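Local atomic coordinates of cyclopenase asqI (Emericella nidulans, PDB entry 5YY3), a protein that catalyses the zinc-dependent ring contraction of 4'-methoxycyclopenin to 4'-methoxyviridicatin, with release of methyl isocyanate, in aspoquinolone biosynthesis. Residues Y175-Y187 with G386-K398. Residues are numbered along the deposited sequence; the frame is centred on the assembly and turned at random.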
ATOM      1  N   TYR A 175       8.073 -11.210 -12.206  1.00 18.49           N
ATOM      2  CA  TYR A 175       8.292 -11.092 -13.665  1.00 21.38           C
ATOM      3  C   TYR A 175       9.767 -11.304 -14.027  1.00 21.50           C
ATOM      4  O   TYR A 175      10.116 -11.870 -15.069  1.00 20.85           O
ATOM      5  CB  TYR A 175       7.822  -9.722 -14.204  1.00 19.92           C
ATOM      6  CG  TYR A 175       8.703  -8.557 -13.781  1.00 19.41           C
ATOM      7  CD1 TYR A 175       8.467  -7.873 -12.586  1.00 17.58           C
ATOM      8  CD2 TYR A 175       9.773  -8.144 -14.573  1.00 17.38           C
ATOM      9  CE1 TYR A 175       9.277  -6.818 -12.194  1.00 16.44           C
ATOM     10  CE2 TYR A 175      10.591  -7.104 -14.186  1.00 19.54           C
ATOM     11  CZ  TYR A 175      10.339  -6.435 -12.998  1.00 16.90           C
ATOM     12  OH  TYR A 175      11.164  -5.389 -12.616  1.00 20.33           O
ATOM     13  N   TRP A 176      10.632 -10.849 -13.138  1.00 20.42           N
ATOM     14  CA  TRP A 176      12.056 -10.939 -13.340  1.00 20.04           C
ATOM     15  C   TRP A 176      12.545 -12.349 -12.989  1.00 23.69           C
ATOM     16  O   TRP A 176      13.307 -12.949 -13.743  1.00 25.59           O
ATOM     17  CB  TRP A 176      12.744  -9.883 -12.482  1.00 19.67           C
ATOM     18  CG  TRP A 176      14.094  -9.434 -12.906  1.00 18.03           C
ATOM     19  CD1 TRP A 176      14.378  -8.396 -13.731  1.00 17.73           C
ATOM     20  CD2 TRP A 176      15.362  -9.953 -12.453  1.00 18.48           C
ATOM     21  NE1 TRP A 176      15.742  -8.242 -13.843  1.00 19.34           N
ATOM     22  CE2 TRP A 176      16.365  -9.182 -13.070  1.00 17.04           C
ATOM     23  CE3 TRP A 176      15.734 -10.989 -11.592  1.00 17.67           C
ATOM     24  CZ2 TRP A 176      17.728  -9.421 -12.858  1.00 19.84           C
ATOM     25  CZ3 TRP A 176      17.097 -11.229 -11.386  1.00 18.57           C
ATOM     26  CH2 TRP A 176      18.071 -10.451 -12.022  1.00 16.39           C
ATOM     27  N   ARG A 177      12.101 -12.887 -11.859  1.00 20.12           N
ATOM     28  CA  ARG A 177      12.564 -14.224 -11.449  1.00 21.14           C
ATOM     29  C   ARG A 177      12.013 -15.346 -12.335  1.00 25.68           C
ATOM     30  O   ARG A 177      12.688 -16.364 -12.546  1.00 19.93           O
ATOM     31  CB  ARG A 177      12.198 -14.493  -9.994  1.00 20.70           C
ATOM     32  CG  ARG A 177      12.829 -13.515  -8.987  1.00 21.56           C
ATOM     33  CD  ARG A 177      12.572 -13.990  -7.550  1.00 19.74           C
ATOM     34  NE  ARG A 177      11.157 -14.292  -7.359  1.00 24.35           N
ATOM     35  CZ  ARG A 177      10.295 -13.514  -6.702  1.00 21.72           C
ATOM     36  NH1 ARG A 177      10.692 -12.386  -6.123  1.00 19.18           N
ATOM     37  NH2 ARG A 177       9.028 -13.874  -6.613  1.00 22.16           N
ATOM     38  N   ASP A 178      10.801 -15.166 -12.862  1.00 19.95           N
ATOM     39  CA  ASP A 178      10.196 -16.173 -13.736  1.00 20.19           C
ATOM     40  C   ASP A 178      10.552 -15.967 -15.196  1.00 22.85           C
ATOM     41  O   ASP A 178      10.048 -16.685 -16.061  1.00 25.01           O
ATOM     42  CB  ASP A 178       8.676 -16.163 -13.625  1.00 22.43           C
ATOM     43  CG  ASP A 178       8.181 -16.740 -12.333  1.00 21.73           C
ATOM     44  OD1 ASP A 178       8.727 -17.747 -11.879  1.00 20.97           O
ATOM     45  OD2 ASP A 178       7.205 -16.191 -11.779  1.00 31.06           O
ATOM     46  N   ASP A 179      11.369 -14.968 -15.491  1.00 20.67           N
ATOM     47  CA  ASP A 179      11.690 -14.704 -16.885  1.00 24.57           C
ATOM     48  C   ASP A 179      12.246 -15.968 -17.547  1.00 21.19           C
ATOM     49  O   ASP A 179      13.207 -16.572 -17.057  1.00 23.67           O
ATOM     50  CB  ASP A 179      12.670 -13.549 -17.009  1.00 18.55           C
ATOM     51  CG  ASP A 179      13.007 -13.239 -18.443  1.00 22.32           C
ATOM     52  OD1 ASP A 179      13.801 -13.995 -19.035  1.00 22.75           O
ATOM     53  OD2 ASP A 179      12.480 -12.242 -18.984  1.00 22.20           O
ATOM     54  N   TYR A 180      11.612 -16.367 -18.647  1.00 25.19           N
ATOM     55  CA  TYR A 180      11.988 -17.588 -19.345  1.00 25.08           C
ATOM     56  C   TYR A 180      13.461 -17.587 -19.719  1.00 26.21           C
ATOM     57  O   TYR A 180      14.143 -18.593 -19.574  1.00 24.29           O
ATOM     58  CB  TYR A 180      11.162 -17.798 -20.632  1.00 23.88           C
ATOM     59  CG  TYR A 180      11.701 -18.985 -21.398  1.00 28.13           C
ATOM     60  CD1 TYR A 180      11.426 -20.286 -20.970  1.00 30.31           C
ATOM     61  CD2 TYR A 180      12.568 -18.817 -22.482  1.00 25.97           C
ATOM     62  CE1 TYR A 180      11.952 -21.385 -21.626  1.00 27.29           C
ATOM     63  CE2 TYR A 180      13.102 -19.916 -23.143  1.00 26.81           C
ATOM     64  CZ  TYR A 180      12.788 -21.197 -22.700  1.00 27.64           C
ATOM     65  OH  TYR A 180      13.296 -22.296 -23.336  1.00 28.86           O
ATOM     66  N   ASP A 181      13.946 -16.462 -20.241  1.00 22.88           N
ATOM     67  CA  ASP A 181      15.284 -16.438 -20.783  1.00 22.17           C
ATOM     68  C   ASP A 181      16.323 -16.375 -19.666  1.00 21.20           C
ATOM     69  O   ASP A 181      17.425 -16.899 -19.815  1.00 22.77           O
ATOM     70  CB  ASP A 181      15.427 -15.277 -21.781  1.00 22.33           C
ATOM     71  CG  ASP A 181      14.540 -15.470 -23.017  1.00 27.11           C
ATOM     72  OD1 ASP A 181      14.917 -16.282 -23.892  1.00 27.95           O
ATOM     73  OD2 ASP A 181      13.458 -14.837 -23.105  1.00 26.44           O
ATOM     74  N   LEU A 182      15.990 -15.752 -18.545  1.00 19.55           N
ATOM     75  CA  LEU A 182      16.864 -15.877 -17.386  1.00 20.64           C
ATOM     76  C   LEU A 182      16.926 -17.344 -16.980  1.00 23.61           C
ATOM     77  O   LEU A 182      17.992 -17.886 -16.713  1.00 22.44           O
ATOM     78  CB  LEU A 182      16.375 -15.026 -16.215  1.00 19.20           C
ATOM     79  CG  LEU A 182      17.060 -15.240 -14.868  1.00 23.08           C
ATOM     80  CD1 LEU A 182      18.544 -14.950 -14.967  1.00 21.69           C
ATOM     81  CD2 LEU A 182      16.409 -14.376 -13.785  1.00 20.84           C
ATOM     82  N   ASN A 183      15.777 -17.995 -16.952  1.00 23.21           N
ATOM     83  CA  ASN A 183      15.735 -19.361 -16.485  1.00 21.64           C
ATOM     84  C   ASN A 183      16.388 -20.318 -17.464  1.00 26.00           C
ATOM     85  O   ASN A 183      17.123 -21.234 -17.049  1.00 24.61           O
ATOM     86  CB  ASN A 183      14.300 -19.771 -16.207  1.00 25.35           C
ATOM     87  CG  ASN A 183      13.873 -19.410 -14.806  1.00 24.79           C
ATOM     88  OD1 ASN A 183      14.113 -20.169 -13.868  1.00 25.35           O
ATOM     89  ND2 ASN A 183      13.268 -18.229 -14.647  1.00 23.61           N
ATOM     90  N   ASP A 184      16.161 -20.111 -18.757  1.00 22.71           N
ATOM     91  CA  ASP A 184      16.830 -20.972 -19.724  1.00 28.41           C
ATOM     92  C   ASP A 184      18.335 -20.727 -19.685  1.00 25.13           C
ATOM     93  O   ASP A 184      19.111 -21.664 -19.802  1.00 29.17           O
ATOM     94  CB  ASP A 184      16.315 -20.780 -21.159  1.00 24.45           C
ATOM     95  CG  ASP A 184      17.124 -21.602 -22.172  1.00 25.90           C
ATOM     96  OD1 ASP A 184      16.969 -22.846 -22.186  1.00 24.79           O
ATOM     97  OD2 ASP A 184      17.946 -21.012 -22.920  1.00 27.93           O
ATOM     98  N   SER A 185      18.747 -19.473 -19.514  1.00 23.22           N
ATOM     99  CA  SER A 185      20.176 -19.159 -19.427  1.00 24.11           C
ATOM    100  C   SER A 185      20.846 -19.832 -18.227  1.00 25.56           C
ATOM    101  O   SER A 185      21.956 -20.372 -18.325  1.00 24.50           O
ATOM    102  CB  SER A 185      20.386 -17.646 -19.351  1.00 21.71           C
ATOM    103  OG  SER A 185      21.648 -17.351 -18.780  1.00 22.77           O
ATOM    104  N   HIS A 186      20.173 -19.765 -17.085  1.00 25.45           N
ATOM    105  CA  HIS A 186      20.674 -20.325 -15.843  1.00 25.48           C
ATOM    106  C   HIS A 186      20.777 -21.842 -15.966  1.00 28.64           C
ATOM    107  O   HIS A 186      21.686 -22.474 -15.428  1.00 29.48           O
ATOM    108  CB  HIS A 186      19.742 -19.932 -14.699  1.00 23.02           C
ATOM    109  CG  HIS A 186      20.065 -20.570 -13.383  1.00 28.63           C
ATOM    110  ND1 HIS A 186      21.026 -20.074 -12.531  1.00 29.79           N
ATOM    111  CD2 HIS A 186      19.523 -21.648 -12.760  1.00 24.50           C
ATOM    112  CE1 HIS A 186      21.067 -20.815 -11.441  1.00 29.41           C
ATOM    113  NE2 HIS A 186      20.165 -21.775 -11.553  1.00 26.56           N
ATOM    114  N   TYR A 187      19.821 -22.407 -16.689  1.00 28.57           N
ATOM    115  CA  TYR A 187      19.694 -23.843 -16.889  1.00 27.10           C
ATOM    116  C   TYR A 187      20.865 -24.374 -17.706  1.00 32.40           C
ATOM    117  O   TYR A 187      21.450 -25.405 -17.379  1.00 34.31           O
ATOM    118  CB  TYR A 187      18.356 -24.104 -17.560  1.00 26.75           C
ATOM    119  CG  TYR A 187      18.081 -25.452 -18.177  1.00 30.68           C
ATOM    120  CD1 TYR A 187      17.731 -26.553 -17.390  1.00 31.37           C
ATOM    121  CD2 TYR A 187      18.057 -25.600 -19.562  1.00 29.85           C
ATOM    122  CE1 TYR A 187      17.417 -27.778 -17.966  1.00 32.49           C
ATOM    123  CE2 TYR A 187      17.745 -26.809 -20.148  1.00 34.06           C
ATOM    124  CZ  TYR A 187      17.421 -27.894 -19.346  1.00 42.23           C
ATOM    125  OH  TYR A 187      17.117 -29.098 -19.938  1.00 43.51           O
ATOM    126  N   GLY A 386      14.296 -24.422 -11.608  1.00 27.65           N
ATOM    127  CA  GLY A 386      13.599 -23.198 -11.256  1.00 26.13           C
ATOM    128  C   GLY A 386      14.118 -22.473 -10.039  1.00 26.33           C
ATOM    129  O   GLY A 386      13.378 -21.710  -9.419  1.00 26.26           O
ATOM    130  N   ALA A 387      15.381 -22.707  -9.687  1.00 25.60           N
ATOM    131  CA  ALA A 387      15.980 -22.003  -8.558  1.00 24.88           C
ATOM    132  C   ALA A 387      15.838 -20.464  -8.648  1.00 28.08           C
ATOM    133  O   ALA A 387      15.425 -19.836  -7.659  1.00 25.09           O
ATOM    134  CB  ALA A 387      17.444 -22.388  -8.419  1.00 27.22           C
ATOM    135  N   PRO A 388      16.170 -19.845  -9.814  1.00 26.50           N
ATOM    136  CA  PRO A 388      16.011 -18.383  -9.882  1.00 24.73           C
ATOM    137  C   PRO A 388      14.591 -17.885  -9.592  1.00 21.78           C
ATOM    138  O   PRO A 388      14.425 -16.716  -9.239  1.00 24.09           O
ATOM    139  CB  PRO A 388      16.397 -18.045 -11.332  1.00 24.76           C
ATOM    140  CG  PRO A 388      17.288 -19.143 -11.752  1.00 27.05           C
ATOM    141  CD  PRO A 388      16.798 -20.377 -11.042  1.00 23.82           C
ATOM    142  N   ARG A 389      13.590 -18.747  -9.723  1.00 22.05           N
ATOM    143  CA  ARG A 389      12.212 -18.326  -9.506  1.00 21.65           C
ATOM    144  C   ARG A 389      11.924 -18.087  -8.025  1.00 23.49           C
ATOM    145  O   ARG A 389      11.081 -17.267  -7.664  1.00 25.50           O
ATOM    146  CB  ARG A 389      11.232 -19.369 -10.038  1.00 23.07           C
ATOM    147  CG  ARG A 389      11.512 -19.891 -11.428  1.00 24.09           C
ATOM    148  CD  ARG A 389      10.511 -20.983 -11.785  1.00 21.31           C
ATOM    149  NE  ARG A 389      10.711 -21.396 -13.163  1.00 26.47           N
ATOM    150  CZ  ARG A 389      10.139 -20.809 -14.209  1.00 25.55           C
ATOM    151  NH1 ARG A 389       9.306 -19.798 -14.024  1.00 25.46           N
ATOM    152  NH2 ARG A 389      10.392 -21.235 -15.442  1.00 26.10           N
ATOM    153  N   ASP A 390      12.634 -18.819  -7.175  1.00 26.97           N
ATOM    154  CA  ASP A 390      12.355 -18.879  -5.739  1.00 25.31           C
ATOM    155  C   ASP A 390      13.139 -17.817  -4.944  1.00 24.60           C
ATOM    156  O   ASP A 390      14.363 -17.748  -5.044  1.00 25.03           O
ATOM    157  CB  ASP A 390      12.698 -20.283  -5.251  1.00 24.17           C
ATOM    158  CG  ASP A 390      12.136 -20.596  -3.878  1.00 25.02           C
ATOM    159  OD1 ASP A 390      11.953 -19.658  -3.066  1.00 24.01           O
ATOM    160  OD2 ASP A 390      11.907 -21.804  -3.615  1.00 22.91           O
ATOM    161  N   PRO A 391      12.437 -16.981  -4.159  1.00 23.83           N
ATOM    162  CA  PRO A 391      13.144 -15.937  -3.401  1.00 21.25           C
ATOM    163  C   PRO A 391      14.127 -16.487  -2.369  1.00 25.29           C
ATOM    164  O   PRO A 391      15.075 -15.772  -2.016  1.00 24.73           O
ATOM    165  CB  PRO A 391      12.011 -15.173  -2.703  1.00 23.92           C
ATOM    166  CG  PRO A 391      10.810 -15.426  -3.546  1.00 23.13           C
ATOM    167  CD  PRO A 391      10.973 -16.866  -4.009  1.00 25.04           C
ATOM    168  N   CYS A 392      13.943 -17.712  -1.878  1.00 26.19           N
ATOM    169  CA  CYS A 392      14.919 -18.209  -0.901  1.00 25.14           C
ATOM    170  C   CYS A 392      16.311 -18.364  -1.537  1.00 24.15           C
ATOM    171  O   CYS A 392      17.324 -18.196  -0.860  1.00 23.73           O
ATOM    172  CB  CYS A 392      14.464 -19.529  -0.255  1.00 25.33           C
ATOM    173  SG  CYS A 392      14.508 -21.020  -1.271  1.00 26.49           S
ATOM    174  N   PHE A 393      16.383 -18.655  -2.832  1.00 22.63           N
ATOM    175  CA  PHE A 393      17.698 -18.852  -3.426  1.00 20.11           C
ATOM    176  C   PHE A 393      18.431 -17.531  -3.616  1.00 22.60           C
ATOM    177  O   PHE A 393      19.661 -17.493  -3.622  1.00 21.47           O
ATOM    178  CB  PHE A 393      17.592 -19.613  -4.744  1.00 25.30           C
ATOM    179  CG  PHE A 393      17.220 -21.065  -4.559  1.00 28.72           C
ATOM    180  CD1 PHE A 393      15.907 -21.493  -4.715  1.00 29.94           C
ATOM    181  CD2 PHE A 393      18.164 -21.983  -4.144  1.00 30.10           C
ATOM    182  CE1 PHE A 393      15.564 -22.821  -4.527  1.00 29.97           C
ATOM    183  CE2 PHE A 393      17.823 -23.321  -3.937  1.00 32.08           C
ATOM    184  CZ  PHE A 393      16.530 -23.736  -4.132  1.00 25.67           C
ATOM    185  N   TRP A 394      17.680 -16.441  -3.751  1.00 23.62           N
ATOM    186  CA  TRP A 394      18.305 -15.133  -3.887  1.00 21.82           C
ATOM    187  C   TRP A 394      18.897 -14.766  -2.555  1.00 20.85           C
ATOM    188  O   TRP A 394      19.928 -14.098  -2.499  1.00 25.00           O
ATOM    189  CB  TRP A 394      17.301 -14.081  -4.400  1.00 22.18           C
ATOM    190  CG  TRP A 394      17.028 -14.329  -5.847  1.00 17.70           C
ATOM    191  CD1 TRP A 394      16.010 -15.063  -6.373  1.00 21.02           C
ATOM    192  CD2 TRP A 394      17.852 -13.932  -6.953  1.00 18.14           C
ATOM    193  NE1 TRP A 394      16.121 -15.115  -7.745  1.00 20.78           N
ATOM    194  CE2 TRP A 394      17.246 -14.425  -8.124  1.00 19.83           C
ATOM    195  CE3 TRP A 394      19.032 -13.186  -7.067  1.00 19.90           C
ATOM    196  CZ2 TRP A 394      17.782 -14.201  -9.392  1.00 17.19           C
ATOM    197  CZ3 TRP A 394      19.558 -12.961  -8.318  1.00 17.02           C
ATOM    198  CH2 TRP A 394      18.929 -13.462  -9.470  1.00 20.14           C
ATOM    199  N   ARG A 395      18.293 -15.254  -1.474  1.00 20.59           N
ATOM    200  CA  ARG A 395      18.862 -14.999  -0.154  1.00 23.11           C
ATOM    201  C   ARG A 395      20.143 -15.832   0.022  1.00 21.51           C
ATOM    202  O   ARG A 395      21.112 -15.370   0.629  1.00 19.72           O
ATOM    203  CB  ARG A 395      17.838 -15.283   0.955  1.00 21.28           C
ATOM    204  CG  ARG A 395      16.560 -14.419   0.841  1.00 21.57           C
ATOM    205  CD  ARG A 395      15.749 -14.394   2.157  1.00 20.02           C
ATOM    206  NE  ARG A 395      16.679 -14.199   3.254  1.00 24.40           N
ATOM    207  CZ  ARG A 395      16.394 -14.396   4.532  1.00 30.83           C
ATOM    208  NH1 ARG A 395      15.164 -14.772   4.893  1.00 28.40           N
ATOM    209  NH2 ARG A 395      17.349 -14.211   5.444  1.00 26.50           N
ATOM    210  N   TRP A 396      20.166 -17.038  -0.541  1.00 19.03           N
ATOM    211  CA  TRP A 396      21.398 -17.815  -0.540  1.00 18.37           C
ATOM    212  C   TRP A 396      22.459 -17.183  -1.465  1.00 23.01           C
ATOM    213  O   TRP A 396      23.625 -17.052  -1.070  1.00 23.66           O
ATOM    214  CB  TRP A 396      21.130 -19.273  -0.943  1.00 20.40           C
ATOM    215  CG  TRP A 396      22.368 -20.142  -0.847  1.00 22.27           C
ATOM    216  CD1 TRP A 396      23.123 -20.599  -1.883  1.00 22.29           C
ATOM    217  CD2 TRP A 396      22.989 -20.638   0.352  1.00 19.65           C
ATOM    218  NE1 TRP A 396      24.175 -21.350  -1.410  1.00 24.44           N
ATOM    219  CE2 TRP A 396      24.115 -21.390  -0.035  1.00 21.74           C
ATOM    220  CE3 TRP A 396      22.714 -20.505   1.718  1.00 16.96           C
ATOM    221  CZ2 TRP A 396      24.960 -22.018   0.881  1.00 23.40           C
ATOM    222  CZ3 TRP A 396      23.546 -21.132   2.632  1.00 22.16           C
ATOM    223  CH2 TRP A 396      24.657 -21.883   2.209  1.00 19.85           C
ATOM    224  N   TYR A 397      22.073 -16.787  -2.681  1.00 19.94           N
ATOM    225  CA  TYR A 397      23.031 -16.132  -3.588  1.00 20.12           C
ATOM    226  C   TYR A 397      23.658 -14.900  -2.929  1.00 20.64           C
ATOM    227  O   TYR A 397      24.851 -14.650  -3.090  1.00 20.95           O
ATOM    228  CB  TYR A 397      22.378 -15.714  -4.907  1.00 19.17           C
ATOM    229  CG  TYR A 397      21.723 -16.818  -5.726  1.00 21.66           C
ATOM    230  CD1 TYR A 397      22.115 -18.152  -5.606  1.00 25.20           C
ATOM    231  CD2 TYR A 397      20.699 -16.514  -6.617  1.00 20.10           C
ATOM    232  CE1 TYR A 397      21.499 -19.156  -6.375  1.00 24.61           C
ATOM    233  CE2 TYR A 397      20.080 -17.502  -7.380  1.00 23.23           C
ATOM    234  CZ  TYR A 397      20.484 -18.820  -7.256  1.00 23.96           C
ATOM    235  OH  TYR A 397      19.860 -19.787  -8.016  1.00 25.87           O
ATOM    236  N   LYS A 398      22.879 -14.132  -2.169  1.00 22.31           N
ATOM    237  CA  LYS A 398      23.482 -12.962  -1.530  1.00 19.39           C
ATOM    238  C   LYS A 398      24.414 -13.394  -0.392  1.00 22.85           C
ATOM    239  O   LYS A 398      25.382 -12.695  -0.091  1.00 24.17           O
ATOM    240  CB  LYS A 398      22.435 -11.970  -1.010  1.00 19.50           C
ATOM    241  CG  LYS A 398      23.091 -10.685  -0.480  1.00 21.28           C
ATOM    242  CD  LYS A 398      22.119  -9.528  -0.347  1.00 26.27           C
ATOM    243  CE  LYS A 398      22.737  -8.375   0.447  1.00 22.59           C
ATOM    244  NZ  LYS A 398      21.745  -7.269   0.714  1.00 30.28           N
TER
HETATM  245  O   HOH W   1       8.459 -16.201  -8.556  1.00 34.46           O
HETATM  246  O   HOH W   2       9.991 -18.986 -17.132  1.00 24.25           O
HETATM  247  O   HOH W   3      13.039 -23.098 -14.618  1.00 31.91           O
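Pro-388 lies over one face of the His-186 imidazole, its CG 3.6 Å from the ring centroid and 19° off the normal, a CH-pi contact. His-186 reaches this proline with CG anti to its backbone N, and Tyr-397 OH approaches the same ring obliquely. Elsewhere in the contact, the edge of Trp-176 points at the face of Trp-394 in an offset edge-to-face pair, planes at 61°, with CZ3 of Trp-176 3.5 Å from CH2 of Trp-394. Trp-394 NE1 gives a nearly straight 2.8 Å bond to Pro-388 O. His-186, with His-190 and His-218, binds the zinc ion in the hemocyanin-type domain of this tyrosinase-family enzyme; here the 3-10 segment 387-389, ahead of helix 391-410, packs against histidine-bearing helix 180-193. Away from this packed side the contact turns looser and polar, its buried groups bridged by single waters; Pro-391 and the Gly-386/Ala-387 end are partly exposed. Arg-177, bent at chi3, gives NE to Arg-389 O at 3.0 Å from above the carbonyl plane, while Pro-391 CG lies over one face of its guanidinium; His-170 is a further partner. Arg-389 NH1 forms a 3.0 Å salt bridge with Asp-178 OD1; Asp-178 OD2 is hydrogen-bonded to Ser-458 OG, and Arg-389 has another polar partner in Met-456. Its guanidinium stacks on the Asn-183 amide, planes 18° apart, which ND2 bonds to the Arg-177 and Asp-179 carbonyls fix. One water links Arg-177 NH2 to Arg-389 O.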